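Aerobactin synthase IucC (Klebsiella pneumoniae, PDB 6CN7) completes the siderophore aerobactin, probably by ATP-dependent joining of a second N-acetyl-N-hydroxylysine to N-citryl-N-acetyl-N-hydroxylysine. Local coordinates at residues Q306-D311 with Y411-R416; Y417-I422 with M449-D454; S317-L322 with Q438-K443; F456-S461 with S527-L532; Y477-L482 with F533-P538. The protein carries 5 engineered substitutions. One frame throughout, in Å; residues are numbered along the deposited sequence.

How the interactions relate
Read from the N terminus, the five contacts fall into two groups of crossing loops, and none nests inside another. Interaction 1 opens at 306-311 and closes about a hundred residues later on helix 395-417. Interaction 3 opens at 317-322, before that closure, and ends on strand 436-442, so the two cross. Interaction 2, a shorter loop from 417-422 to 449-454, begins where interaction 1 ends and crosses interaction 3 in turn. Interactions 4 and 5 follow, opening at 456-461 and 477-482 and closing on the adjoining segments 527-532 and 533-538, again crossed. Helix 395-417 is the common neighbour, joining two small sheets to the later helices.

Interaction 1 of 5, residues Q306-D311 with Y411-R416; sequences QVFATD and YHLLCR
Phe308 and Leu413 mark the closest approach of the two backbones, their CA atoms 8.8 Å apart, where the last turn of helix 291-310 faces helix 395-417. Asp311 then leaves helical geometry and becomes the N-cap of helix 312-317, with OD1 accepting from Leu314 N. Its carboxylate also reaches back across the contact. His412 NE2 donates to Asp311 OD2 at 2.9 Å in a nearly straight bond (170°), meeting the syn side but 28° out of the carboxylate plane; the oxygen lies close to the imidazole plane. A weak, bent bond from the same N-H goes to OD1. The imidazole is delivered by a CG trans to the main-chain N (chi1 176°), and its ND1 is paired with Tyr519 OH, so both ring nitrogens are fixed. Arg416 NH1 adds a salt bridge to Asp311 OD2, and Tyr417 OH bonds to the same oxygen, which would probably stabilise the buried negative charge. Next to this polar cluster, Leu413 CD1 meets the edge of the Phe308 ring, 4.0 Å from CE1, and Val307 CG1 touches the same methyl more loosely. The arrangement is an Asp N-cap whose carboxylate also makes a histidine-carboxylate hydrogen bond, tying the turn between helices 291-310 and 312-317 to helix 395-417.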
# COMPACT_ATOMS: atom_id res chain seq x y z
N GLN A 306 0.83 -23.89 35.07
CA GLN A 306 1.05 -24.87 36.13
C GLN A 306 1.74 -24.25 37.33
O GLN A 306 1.47 -24.64 38.47
CB GLN A 306 1.86 -26.05 35.59
N VAL A 307 2.65 -23.30 37.11
CA VAL A 307 3.36 -22.67 38.22
C VAL A 307 2.40 -21.82 39.05
O VAL A 307 2.38 -21.91 40.28
CB VAL A 307 4.54 -21.83 37.69
CG1 VAL A 307 5.21 -21.05 38.83
CG2 VAL A 307 5.55 -22.72 36.99
N PHE A 308 1.59 -20.99 38.38
CA PHE A 308 0.66 -20.13 39.09
C PHE A 308 -0.42 -20.93 39.81
O PHE A 308 -0.94 -20.48 40.84
CB PHE A 308 0.02 -19.14 38.12
CG PHE A 308 0.91 -17.98 37.77
CD1 PHE A 308 2.27 -18.17 37.58
CD2 PHE A 308 0.39 -16.71 37.62
CE1 PHE A 308 3.09 -17.11 37.26
CE2 PHE A 308 1.21 -15.64 37.30
CZ PHE A 308 2.56 -15.84 37.11
N ALA A 309 -0.76 -22.12 39.30
CA ALA A 309 -1.74 -22.96 39.97
C ALA A 309 -1.16 -23.64 41.20
O ALA A 309 -1.85 -23.79 42.22
CB ALA A 309 -2.29 -24.00 39.00
N THR A 310 0.11 -24.05 41.13
CA THR A 310 0.73 -24.78 42.23
C THR A 310 1.23 -23.83 43.31
O THR A 310 0.92 -24.01 44.50
CB THR A 310 1.89 -25.62 41.69
OG1 THR A 310 1.38 -26.61 40.79
CG2 THR A 310 2.64 -26.32 42.83
N ASP A 311 2.01 -22.82 42.93
CA ASP A 311 2.63 -21.93 43.90
C ASP A 311 1.57 -21.21 44.73
O ASP A 311 0.68 -20.55 44.19
CB ASP A 311 3.50 -20.91 43.17
CG ASP A 311 4.30 -20.05 44.12
OD1 ASP A 311 3.77 -19.02 44.57
OD2 ASP A 311 5.46 -20.41 44.42
N TYR A 411 7.38 -10.17 41.16
CA TYR A 411 8.64 -10.25 41.89
C TYR A 411 8.86 -11.64 42.45
O TYR A 411 9.99 -12.14 42.46
CB TYR A 411 8.65 -9.20 43.00
CG TYR A 411 9.99 -9.05 43.69
CD1 TYR A 411 11.13 -8.72 42.96
CD2 TYR A 411 10.11 -9.22 45.06
CE1 TYR A 411 12.35 -8.57 43.58
CE2 TYR A 411 11.33 -9.07 45.69
CZ TYR A 411 12.45 -8.74 44.94
OH TYR A 411 13.66 -8.60 45.57
N HIS A 412 7.79 -12.29 42.91
CA HIS A 412 7.90 -13.66 43.42
C HIS A 412 8.28 -14.62 42.30
O HIS A 412 9.16 -15.47 42.47
CB HIS A 412 6.58 -14.08 44.07
CG HIS A 412 6.56 -15.50 44.54
ND1 HIS A 412 7.33 -15.95 45.59
CD2 HIS A 412 5.86 -16.58 44.10
CE1 HIS A 412 7.11 -17.24 45.78
NE2 HIS A 412 6.22 -17.64 44.89
N LEU A 413 7.62 -14.51 41.15
CA LEU A 413 7.99 -15.33 40.00
C LEU A 413 9.48 -15.21 39.70
O LEU A 413 10.15 -16.21 39.42
CB LEU A 413 7.16 -14.92 38.78
CG LEU A 413 7.38 -15.72 37.49
CD1 LEU A 413 7.03 -17.18 37.68
CD2 LEU A 413 6.57 -15.12 36.35
N LEU A 414 10.02 -13.99 39.78
CA LEU A 414 11.44 -13.78 39.47
C LEU A 414 12.34 -14.41 40.52
O LEU A 414 13.26 -15.17 40.19
CB LEU A 414 11.72 -12.28 39.35
CG LEU A 414 13.20 -11.87 39.25
CD1 LEU A 414 13.85 -12.50 38.03
CD2 LEU A 414 13.34 -10.36 39.22
N CYS A 415 12.10 -14.10 41.80
CA CYS A 415 13.04 -14.51 42.84
C CYS A 415 13.01 -16.01 43.10
O CYS A 415 14.03 -16.59 43.47
CB CYS A 415 12.74 -13.75 44.13
SG CYS A 415 12.92 -11.97 43.97
N ARG A 416 11.86 -16.65 42.91
CA ARG A 416 11.73 -18.08 43.17
C ARG A 416 12.07 -18.93 41.95
O ARG A 416 12.75 -19.96 42.09
CB ARG A 416 10.31 -18.40 43.64
CG ARG A 416 10.00 -19.90 43.78
CD ARG A 416 9.82 -20.29 45.23
NE ARG A 416 9.39 -21.68 45.39
CZ ARG A 416 8.18 -22.07 45.76
NH1 ARG A 416 7.23 -21.18 46.02
NH2 ARG A 416 7.91 -23.36 45.87

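Interaction 2 of 5, residues Y417-I422 with M449-D454; sequences YGVALI and MRLVKD
The flat groups shared by Gly418, Ala420, Arg450 and Val452 are peptide units, joined by N-H...O=C bonds whose donors sit somewhat out of the carbonyl planes, while side chains stand off both faces of the sheet they build. This is an antiparallel pairing of strand 419-421 with strand 449-452, in a small sheet that strand 472-473 completes on the far side of 449-452. The strand directions differ by 152°. Ala420 and Arg450 form the hydrogen-bonded pair: Ala420 N donates to Arg450 O at 2.9 Å, and Arg450 N returns a longer bond of 3.2 Å to Ala420 O. Farther along, Val452 N reaches Gly418 O at 3.0 Å in a more bent bond (136°). Gly418, with positive phi, is the link between helix 395-417 and strand 419-421, and Val452 CG1 rests 3.6 Å from Gly418 CA.

One face carries Val419, Leu421, Met449 and Leu451, and it packs against helices 291-310 and 395-417 through Trp303, Leu304 and Leu413. The opposite face presents Ala420 and Arg450 to helix 475-499, where Leu478 lies. On the first face Val419 divides its two methyls between partners. CG1, trans to the main-chain N (chi1 176°), receives the end of the extended Met449 side chain, 3.9 Å from CE. The other methyl of Val419, CG2, lies beside Leu451, which points the same way, 3.6 Å from Leu451 CD2.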
# COMPACT_ATOMS: atom_id res chain seq x y z
N TYR A 417 11.63 -18.52 40.77
CA TYR A 417 11.78 -19.32 39.56
C TYR A 417 12.76 -18.73 38.56
O TYR A 417 12.97 -19.32 37.50
CB TYR A 417 10.41 -19.51 38.90
CG TYR A 417 9.38 -20.15 39.81
CD1 TYR A 417 9.42 -21.51 40.08
CD2 TYR A 417 8.38 -19.39 40.39
CE1 TYR A 417 8.49 -22.09 40.91
CE2 TYR A 417 7.44 -19.96 41.22
CZ TYR A 417 7.50 -21.32 41.48
OH TYR A 417 6.57 -21.90 42.30
N GLY A 418 13.37 -17.59 38.87
CA GLY A 418 14.33 -16.99 37.95
C GLY A 418 13.73 -16.61 36.62
O GLY A 418 14.44 -16.64 35.60
N VAL A 419 12.45 -16.26 36.59
CA VAL A 419 11.73 -15.96 35.35
C VAL A 419 11.32 -14.49 35.39
O VAL A 419 10.77 -14.02 36.39
CB VAL A 419 10.50 -16.86 35.18
CG1 VAL A 419 9.71 -16.47 33.94
CG2 VAL A 419 10.91 -18.33 35.11
N ALA A 420 11.58 -13.78 34.29
CA ALA A 420 11.22 -12.37 34.17
C ALA A 420 10.18 -12.20 33.07
O ALA A 420 10.27 -12.84 32.01
CB ALA A 420 12.44 -11.51 33.87
N LEU A 421 9.20 -11.33 33.32
CA LEU A 421 8.14 -11.03 32.37
C LEU A 421 8.07 -9.52 32.17
O LEU A 421 8.10 -8.77 33.15
CB LEU A 421 6.79 -11.56 32.85
CG LEU A 421 6.65 -13.07 33.07
CD1 LEU A 421 5.31 -13.39 33.71
CD2 LEU A 421 6.82 -13.83 31.77
N ILE A 422 7.97 -9.09 30.91
CA ILE A 422 7.79 -7.67 30.64
C ILE A 422 6.50 -7.19 31.28
O ILE A 422 5.44 -7.80 31.12
CB ILE A 422 7.79 -7.41 29.12
N MET A 449 9.99 -12.94 27.40
CA MET A 449 10.27 -13.73 28.59
C MET A 449 11.76 -14.06 28.66
O MET A 449 12.34 -14.53 27.68
CB MET A 449 9.43 -15.01 28.59
CG MET A 449 9.79 -16.02 29.67
SD MET A 449 8.53 -17.30 29.80
CE MET A 449 9.44 -18.59 30.66
N ARG A 450 12.37 -13.80 29.82
CA ARG A 450 13.80 -14.01 30.02
C ARG A 450 14.03 -14.82 31.28
O ARG A 450 13.19 -14.87 32.18
CB ARG A 450 14.55 -12.68 30.10
CG ARG A 450 14.51 -11.85 28.81
CD ARG A 450 15.38 -10.61 28.92
NE ARG A 450 15.33 -9.77 27.72
CZ ARG A 450 16.08 -9.95 26.63
NH1 ARG A 450 16.95 -10.95 26.57
NH2 ARG A 450 15.95 -9.13 25.60
N LEU A 451 15.20 -15.46 31.35
CA LEU A 451 15.56 -16.32 32.47
C LEU A 451 16.90 -15.88 33.05
O LEU A 451 17.67 -15.17 32.41
CB LEU A 451 15.66 -17.79 32.04
CG LEU A 451 14.41 -18.41 31.40
CD1 LEU A 451 14.75 -19.77 30.83
CD2 LEU A 451 13.30 -18.52 32.43
N VAL A 452 17.15 -16.31 34.28
CA VAL A 452 18.38 -15.98 34.99
C VAL A 452 19.46 -16.98 34.62
O VAL A 452 19.20 -18.18 34.49
CB VAL A 452 18.14 -15.95 36.52
CG1 VAL A 452 17.84 -17.35 37.06
CG2 VAL A 452 19.33 -15.33 37.24
N LYS A 453 20.69 -16.49 34.46
CA LYS A 453 21.80 -17.37 34.13
C LYS A 453 22.04 -18.41 35.22
O LYS A 453 22.41 -19.55 34.93
CB LYS A 453 23.07 -16.56 33.89
N ASP A 454 21.83 -18.03 36.48
CA ASP A 454 21.99 -18.97 37.58
C ASP A 454 21.05 -20.16 37.40
O ASP A 454 19.98 -20.04 36.81
CB ASP A 454 21.71 -18.28 38.92
CG ASP A 454 22.63 -17.10 39.17
OD1 ASP A 454 23.47 -16.80 38.29
OD2 ASP A 454 22.52 -16.47 40.24

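Interaction 3 of 5, residues S317-L322 with Q438-K443; sequences SGAVIL and QRVLLK
Val320 pairs with Leu441 and bonds to the residues on either side of it, Val440 and Leu442, in a parallel strand pairing that adds 320-321 as an edge strand, beside 436-442, to a mixed four-stranded sheet. Backbone hydrogen bonds set the register. Val320 uses both its polar atoms, N to Val440 O at 2.9 Å and O from Leu442 N, also at 2.9 Å. Bonding to the residues before and after its partner is the parallel pattern. Leu322 N then bonds to Leu442 O at 2.8 Å.

Apolar contacts cover both faces. Val320 packs on Leu441 on one; on the other, Ile321 CD1 reaches Leu442 CD1 at 4.1 Å, and both lean on Phe308 of helix 291-310. Ala319 CB touches Val440 CG1 near Pro409.

Polar side chains lie at the approach to the strand. Ser317 OG accepts from Ala319 N in an ST turn that spans Gly318, which has positive phi, and also bonds to Leu314 O. The extended Arg439 chain passes Gly318 O, then sends NH1 to a salt bridge with Glu365.

A carbon-carbon contact closes the other end: Leu322 and Lys443 lie side by side, Leu322 CD1 resting 3.7 Å from Lys443 CE.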
# COMPACT_ATOMS: atom_id res chain seq x y z
N SER A 317 -2.42 -14.56 45.12
CA SER A 317 -2.51 -13.25 44.49
C SER A 317 -3.64 -13.17 43.48
O SER A 317 -4.09 -12.07 43.15
CB SER A 317 -1.19 -12.92 43.78
OG SER A 317 -1.03 -13.69 42.61
N GLY A 318 -4.12 -14.31 42.98
CA GLY A 318 -5.15 -14.34 41.97
C GLY A 318 -4.65 -14.20 40.55
O GLY A 318 -5.47 -14.26 39.62
N ALA A 319 -3.35 -14.03 40.35
CA ALA A 319 -2.81 -13.79 39.01
C ALA A 319 -3.24 -14.88 38.04
O ALA A 319 -3.23 -16.07 38.36
CB ALA A 319 -1.28 -13.70 39.07
N VAL A 320 -3.60 -14.46 36.83
CA VAL A 320 -4.09 -15.35 35.79
C VAL A 320 -3.12 -15.31 34.61
O VAL A 320 -2.61 -14.25 34.25
CB VAL A 320 -5.51 -14.97 35.33
CG1 VAL A 320 -5.97 -15.85 34.16
CG2 VAL A 320 -6.49 -15.07 36.49
N ILE A 321 -2.88 -16.48 34.02
CA ILE A 321 -2.04 -16.62 32.83
C ILE A 321 -2.97 -16.91 31.66
O ILE A 321 -3.51 -18.02 31.55
CB ILE A 321 -1.00 -17.72 33.01
CG1 ILE A 321 -0.01 -17.36 34.12
CG2 ILE A 321 -0.26 -17.99 31.70
CD1 ILE A 321 0.86 -16.14 33.83
N LEU A 322 -3.14 -15.93 30.78
CA LEU A 322 -3.91 -16.14 29.56
C LEU A 322 -3.06 -16.92 28.56
O LEU A 322 -1.93 -16.53 28.26
CB LEU A 322 -4.35 -14.80 28.97
CG LEU A 322 -5.30 -13.99 29.86
CD1 LEU A 322 -5.56 -12.61 29.28
CD2 LEU A 322 -6.62 -14.73 30.07
N GLN A 438 -9.26 -6.66 41.37
CA GLN A 438 -9.45 -8.00 41.93
C GLN A 438 -8.19 -8.84 41.79
O GLN A 438 -7.73 -9.45 42.76
CB GLN A 438 -10.62 -8.69 41.24
CG GLN A 438 -11.91 -7.90 41.23
CD GLN A 438 -12.62 -7.91 42.57
OE1 GLN A 438 -12.89 -8.97 43.13
NE2 GLN A 438 -12.94 -6.73 43.08
N ARG A 439 -7.64 -8.89 40.58
CA ARG A 439 -6.46 -9.69 40.30
C ARG A 439 -5.88 -9.23 38.97
O ARG A 439 -6.51 -8.45 38.24
CB ARG A 439 -6.79 -11.18 40.28
CG ARG A 439 -7.92 -11.57 39.34
CD ARG A 439 -8.39 -12.98 39.67
NE ARG A 439 -9.33 -13.52 38.68
CZ ARG A 439 -10.64 -13.35 38.73
NH1 ARG A 439 -11.20 -12.65 39.70
NH2 ARG A 439 -11.41 -13.89 37.79
N VAL A 440 -4.69 -9.71 38.66
CA VAL A 440 -3.99 -9.32 37.44
C VAL A 440 -4.10 -10.44 36.42
O VAL A 440 -4.16 -11.63 36.77
CB VAL A 440 -2.51 -8.97 37.72
CG1 VAL A 440 -1.70 -10.21 38.07
CG2 VAL A 440 -1.91 -8.24 36.54
N LEU A 441 -4.14 -10.07 35.15
CA LEU A 441 -4.15 -11.01 34.04
C LEU A 441 -2.95 -10.72 33.15
O LEU A 441 -2.78 -9.59 32.68
CB LEU A 441 -5.45 -10.91 33.23
CG LEU A 441 -6.71 -11.56 33.81
CD1 LEU A 441 -7.21 -10.82 35.03
CD2 LEU A 441 -7.79 -11.62 32.75
N LEU A 442 -2.12 -11.73 32.93
CA LEU A 442 -0.93 -11.61 32.10
C LEU A 442 -1.13 -12.40 30.82
O LEU A 442 -1.74 -13.48 30.83
CB LEU A 442 0.30 -12.12 32.85
CG LEU A 442 0.46 -11.57 34.27
CD1 LEU A 442 1.57 -12.30 35.01
CD2 LEU A 442 0.72 -10.07 34.24
N LYS A 443 -0.62 -11.86 29.71
CA LYS A 443 -0.88 -12.44 28.40
C LYS A 443 0.33 -12.52 27.48
O LYS A 443 0.36 -13.40 26.62
CB LYS A 443 -1.99 -11.66 27.69
CG LYS A 443 -1.75 -10.15 27.62
CD LYS A 443 -2.93 -9.41 27.00
CE LYS A 443 -4.16 -9.45 27.89
NZ LYS A 443 -5.26 -8.58 27.39

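Interaction 4 of 5, residues F456-S461 with S527-L532; sequences FPEMDS and SARFAL
Arg529 lays its guanidinium flat on Phe456 and turns an edge of the same group to Glu458, so one side chain serves two kinds of interaction. The first is a cation-pi stack: Arg529 CZ stands 3.6 Å from the centroid of the Phe456 ring, almost on its normal, and the two planes are only 7° apart. Arg529 CD adds a CH-pi contact over the same face. The bend at chi2 (-71°) turns the chain so that CD and the guanidinium both run across the ring.

The second is a salt bridge. Arg529 NH2 donates to Glu458 OE1 at 3.0 Å, nearly straight (167°), in the guanidinium plane and to the syn lone pair; a weak bond from NH1 joins it. The carboxylate stands steeply to the guanidinium.

The apolar contact is Leu532 CD2 at the edge of Phe456, 3.9 Å from CZ. Pro457 CD comes to the edge of the guanidinium, near NH2. Arg529 NH1 also bonds to Cys415 O and Arg416 O near the end of helix 395-417, where its charge would probably suit the helix dipole. The surface contact thus joins helix 527-532 to the loop after strand 449-452, beside the C-terminal end of helix 395-417.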
# COMPACT_ATOMS: atom_id res chain seq x y z
N PHE A 456 18.59 -22.33 39.00
CA PHE A 456 17.67 -22.50 40.12
C PHE A 456 17.03 -23.88 40.05
O PHE A 456 16.59 -24.30 38.98
CB PHE A 456 16.58 -21.44 40.10
CG PHE A 456 17.06 -20.04 40.40
CD1 PHE A 456 18.37 -19.80 40.77
CD2 PHE A 456 16.18 -18.97 40.31
CE1 PHE A 456 18.80 -18.51 41.04
CE2 PHE A 456 16.60 -17.68 40.59
CZ PHE A 456 17.92 -17.45 40.95
N PRO A 457 16.97 -24.63 41.16
CA PRO A 457 16.24 -25.91 41.12
C PRO A 457 14.81 -25.76 40.63
O PRO A 457 14.30 -26.62 39.91
CB PRO A 457 16.30 -26.39 42.57
CG PRO A 457 17.47 -25.70 43.17
CD PRO A 457 17.56 -24.38 42.48
N GLU A 458 14.15 -24.66 41.01
CA GLU A 458 12.77 -24.42 40.62
C GLU A 458 12.62 -24.26 39.11
O GLU A 458 11.48 -24.21 38.63
CB GLU A 458 12.23 -23.18 41.33
CG GLU A 458 12.29 -23.25 42.85
CD GLU A 458 13.61 -22.76 43.42
OE1 GLU A 458 14.57 -22.60 42.64
OE2 GLU A 458 13.69 -22.53 44.65
N MET A 459 13.72 -24.17 38.36
CA MET A 459 13.67 -24.04 36.91
C MET A 459 13.86 -25.36 36.18
O MET A 459 13.72 -25.39 34.95
CB MET A 459 14.74 -23.06 36.44
CG MET A 459 14.20 -21.71 36.04
SD MET A 459 15.49 -20.61 35.41
CE MET A 459 15.80 -21.40 33.83
N ASP A 460 14.18 -26.44 36.89
CA ASP A 460 14.40 -27.72 36.23
C ASP A 460 13.16 -28.22 35.50
O ASP A 460 13.28 -29.01 34.56
CB ASP A 460 14.87 -28.77 37.25
CG ASP A 460 16.26 -28.48 37.78
OD1 ASP A 460 16.90 -27.52 37.30
OD2 ASP A 460 16.71 -29.21 38.69
N SER A 461 11.97 -27.77 35.92
CA SER A 461 10.73 -28.21 35.30
C SER A 461 10.50 -27.60 33.92
O SER A 461 9.59 -28.04 33.21
CB SER A 461 9.55 -27.85 36.21
OG SER A 461 9.73 -28.38 37.51
N SER A 527 15.94 -15.49 51.66
CA SER A 527 16.79 -14.37 52.03
C SER A 527 17.86 -14.10 50.97
O SER A 527 18.12 -12.95 50.62
CB SER A 527 17.43 -14.63 53.39
OG SER A 527 18.33 -13.60 53.74
N ALA A 528 18.48 -15.17 50.46
CA ALA A 528 19.55 -14.99 49.48
C ALA A 528 19.00 -14.56 48.13
O ALA A 528 19.58 -13.68 47.48
CB ALA A 528 20.35 -16.29 49.34
N ARG A 529 17.90 -15.16 47.68
CA ARG A 529 17.31 -14.77 46.40
C ARG A 529 16.99 -13.29 46.37
O ARG A 529 17.15 -12.63 45.34
CB ARG A 529 16.05 -15.60 46.13
CG ARG A 529 16.29 -17.09 45.95
CD ARG A 529 16.99 -17.39 44.63
NE ARG A 529 17.26 -18.82 44.47
CZ ARG A 529 16.40 -19.70 43.98
NH1 ARG A 529 15.19 -19.32 43.59
NH2 ARG A 529 16.75 -20.97 43.87
N PHE A 530 16.53 -12.74 47.50
CA PHE A 530 16.16 -11.32 47.54
C PHE A 530 17.40 -10.44 47.46
O PHE A 530 17.37 -9.37 46.83
CB PHE A 530 15.35 -11.02 48.80
CG PHE A 530 14.02 -11.72 48.84
CD1 PHE A 530 13.27 -11.90 47.69
CD2 PHE A 530 13.51 -12.20 50.04
CE1 PHE A 530 12.05 -12.53 47.72
CE2 PHE A 530 12.29 -12.85 50.08
CZ PHE A 530 11.56 -13.01 48.92
N ALA A 531 18.50 -10.85 48.10
CA ALA A 531 19.76 -10.13 47.93
C ALA A 531 20.20 -10.16 46.48
O ALA A 531 20.77 -9.18 45.97
CB ALA A 531 20.83 -10.73 48.84
N LEU A 532 19.95 -11.27 45.79
CA LEU A 532 20.34 -11.39 44.39
C LEU A 532 19.48 -10.52 43.49
O LEU A 532 19.94 -10.07 42.43
CB LEU A 532 20.25 -12.86 43.96
CG LEU A 532 20.73 -13.22 42.56
CD1 LEU A 532 22.23 -12.98 42.42
CD2 LEU A 532 20.39 -14.66 42.25

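Interaction 5 of 5, residues Y477-L482 with F533-P538; sequences YLIHDL and FSLFKP
Ile479 carries this contact: its CD1 methyl touches both Phe533 and Leu535, the two loop residues with most surface buried by the contact. With CG1 trans to the carbonyl carbon and chi2 at -64°, the methyl is aimed at the loop's main chain as much as at its side chains. Ile479 CD1 lies 3.5 Å from Phe533 CA and 3.6 Å from Phe533 CB, and it meets the ring near its plane, at the edge, 3.9 Å from Phe533 CD1. The same methyl lies more loosely against the second partner, 4.3 Å from Leu535 CD2.

Phe533 is the first residue to leave helical geometry after helix 527-532. Its ring approaches helix 475-499, where Leu478 CD1 comes obliquely to 4.4 Å from Phe533 CE1. The ring also touches Leu414 and Cys415. Its carbonyl oxygen accepts from Tyr411 OH, so the polar main-chain group beside the hydrophobic seam has a partner.

Leu535 touches Ile479 and also reaches Leu482, its CD1 lying 4.3 Å from Leu482 CD2. Ser534 OG accepts from Phe536 N at 3.2 Å, an ST turn over Ser534-Phe536. No hydrogen bond passes between the two segments, so their joint is made by packing. The loop that links helix 527-532 to strand 539-541 is thereby seated against helix 475-499, with helix 395-417 beside Phe533 and helices 505-521 and 572-575 beside Leu535.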
# COMPACT_ATOMS: atom_id res chain seq x y z
N TYR A 477 20.70 -8.00 34.93
CA TYR A 477 19.96 -7.82 33.69
C TYR A 477 18.45 -7.88 33.93
O TYR A 477 17.68 -7.13 33.31
CB TYR A 477 20.35 -8.89 32.66
CG TYR A 477 21.41 -8.49 31.66
CD1 TYR A 477 21.18 -7.47 30.74
CD2 TYR A 477 22.63 -9.16 31.61
CE1 TYR A 477 22.15 -7.12 29.81
CE2 TYR A 477 23.59 -8.81 30.68
CZ TYR A 477 23.35 -7.79 29.78
OH TYR A 477 24.31 -7.45 28.86
N LEU A 478 18.01 -8.76 34.83
CA LEU A 478 16.59 -9.05 34.96
C LEU A 478 15.86 -8.06 35.86
O LEU A 478 14.65 -7.88 35.69
CB LEU A 478 16.40 -10.47 35.49
CG LEU A 478 16.91 -11.59 34.58
CD1 LEU A 478 16.71 -12.94 35.24
CD2 LEU A 478 16.21 -11.56 33.22
N ILE A 479 16.55 -7.43 36.80
CA ILE A 479 15.90 -6.43 37.64
C ILE A 479 15.25 -5.35 36.78
O ILE A 479 14.14 -4.90 37.06
CB ILE A 479 16.92 -5.82 38.63
CG1 ILE A 479 17.28 -6.84 39.71
CG2 ILE A 479 16.37 -4.54 39.27
CD1 ILE A 479 16.12 -7.25 40.60
N HIS A 480 15.94 -4.93 35.71
CA HIS A 480 15.44 -3.83 34.90
C HIS A 480 14.08 -4.17 34.29
O HIS A 480 13.21 -3.30 34.17
CB HIS A 480 16.45 -3.48 33.82
CG HIS A 480 17.72 -2.91 34.36
ND1 HIS A 480 17.83 -1.60 34.78
CD2 HIS A 480 18.93 -3.47 34.57
CE1 HIS A 480 19.06 -1.38 35.21
NE2 HIS A 480 19.75 -2.50 35.10
N ASP A 481 13.89 -5.42 33.88
CA ASP A 481 12.57 -5.84 33.39
C ASP A 481 11.48 -5.46 34.38
O ASP A 481 10.32 -5.29 33.98
CB ASP A 481 12.56 -7.36 33.14
CG ASP A 481 12.53 -7.70 31.65
OD1 ASP A 481 12.55 -6.78 30.81
OD2 ASP A 481 12.49 -8.91 31.32
N LEU A 482 11.82 -5.33 35.66
CA LEU A 482 10.87 -4.93 36.69
C LEU A 482 11.08 -3.51 37.18
O LEU A 482 10.10 -2.81 37.43
CB LEU A 482 10.95 -5.89 37.88
CG LEU A 482 9.91 -5.69 38.99
CD1 LEU A 482 8.49 -5.77 38.43
CD2 LEU A 482 10.10 -6.71 40.09
N PHE A 533 18.22 -10.27 43.88
CA PHE A 533 17.33 -9.41 43.10
C PHE A 533 16.83 -8.25 43.94
O PHE A 533 15.62 -8.10 44.14
CB PHE A 533 16.13 -10.21 42.59
CG PHE A 533 16.48 -11.32 41.64
CD1 PHE A 533 16.97 -11.05 40.38
CD2 PHE A 533 16.30 -12.64 42.01
CE1 PHE A 533 17.29 -12.07 39.50
CE2 PHE A 533 16.61 -13.67 41.15
CZ PHE A 533 17.11 -13.39 39.89
N SER A 534 17.74 -7.41 44.44
CA SER A 534 17.36 -6.37 45.39
C SER A 534 16.74 -5.18 44.69
O SER A 534 17.30 -4.65 43.72
CB SER A 534 18.58 -5.93 46.20
OG SER A 534 18.27 -4.78 46.98
N LEU A 535 15.58 -4.75 45.18
CA LEU A 535 14.91 -3.55 44.68
C LEU A 535 15.17 -2.34 45.57
O LEU A 535 14.54 -1.30 45.36
CB LEU A 535 13.40 -3.80 44.58
CG LEU A 535 12.97 -4.92 43.64
CD1 LEU A 535 11.49 -5.23 43.83
CD2 LEU A 535 13.25 -4.54 42.19
N PHE A 536 16.08 -2.45 46.54
CA PHE A 536 16.32 -1.39 47.51
C PHE A 536 17.77 -0.91 47.50
O PHE A 536 18.21 -0.29 48.47
CB PHE A 536 15.91 -1.85 48.91
CG PHE A 536 14.44 -2.13 49.04
CD1 PHE A 536 13.93 -3.38 48.75
CD2 PHE A 536 13.57 -1.13 49.44
CE1 PHE A 536 12.58 -3.64 48.86
CE2 PHE A 536 12.22 -1.39 49.56
CZ PHE A 536 11.72 -2.64 49.27
N LYS A 537 18.52 -1.19 46.44
CA LYS A 537 19.83 -0.59 46.29
C LYS A 537 19.66 0.92 46.13
O LYS A 537 18.70 1.39 45.51
CB LYS A 537 20.57 -1.17 45.09
CG LYS A 537 21.07 -2.60 45.29
CD LYS A 537 21.87 -3.08 44.07
CE LYS A 537 22.50 -4.46 44.28
NZ LYS A 537 21.58 -5.58 43.92
N PRO A 538 20.58 1.72 46.67
CA PRO A 538 20.39 3.18 46.64
C PRO A 538 20.32 3.77 45.24
O PRO A 538 19.75 4.86 45.08
CB PRO A 538 21.60 3.72 47.42
CG PRO A 538 22.60 2.63 47.39
CD PRO A 538 21.83 1.35 47.35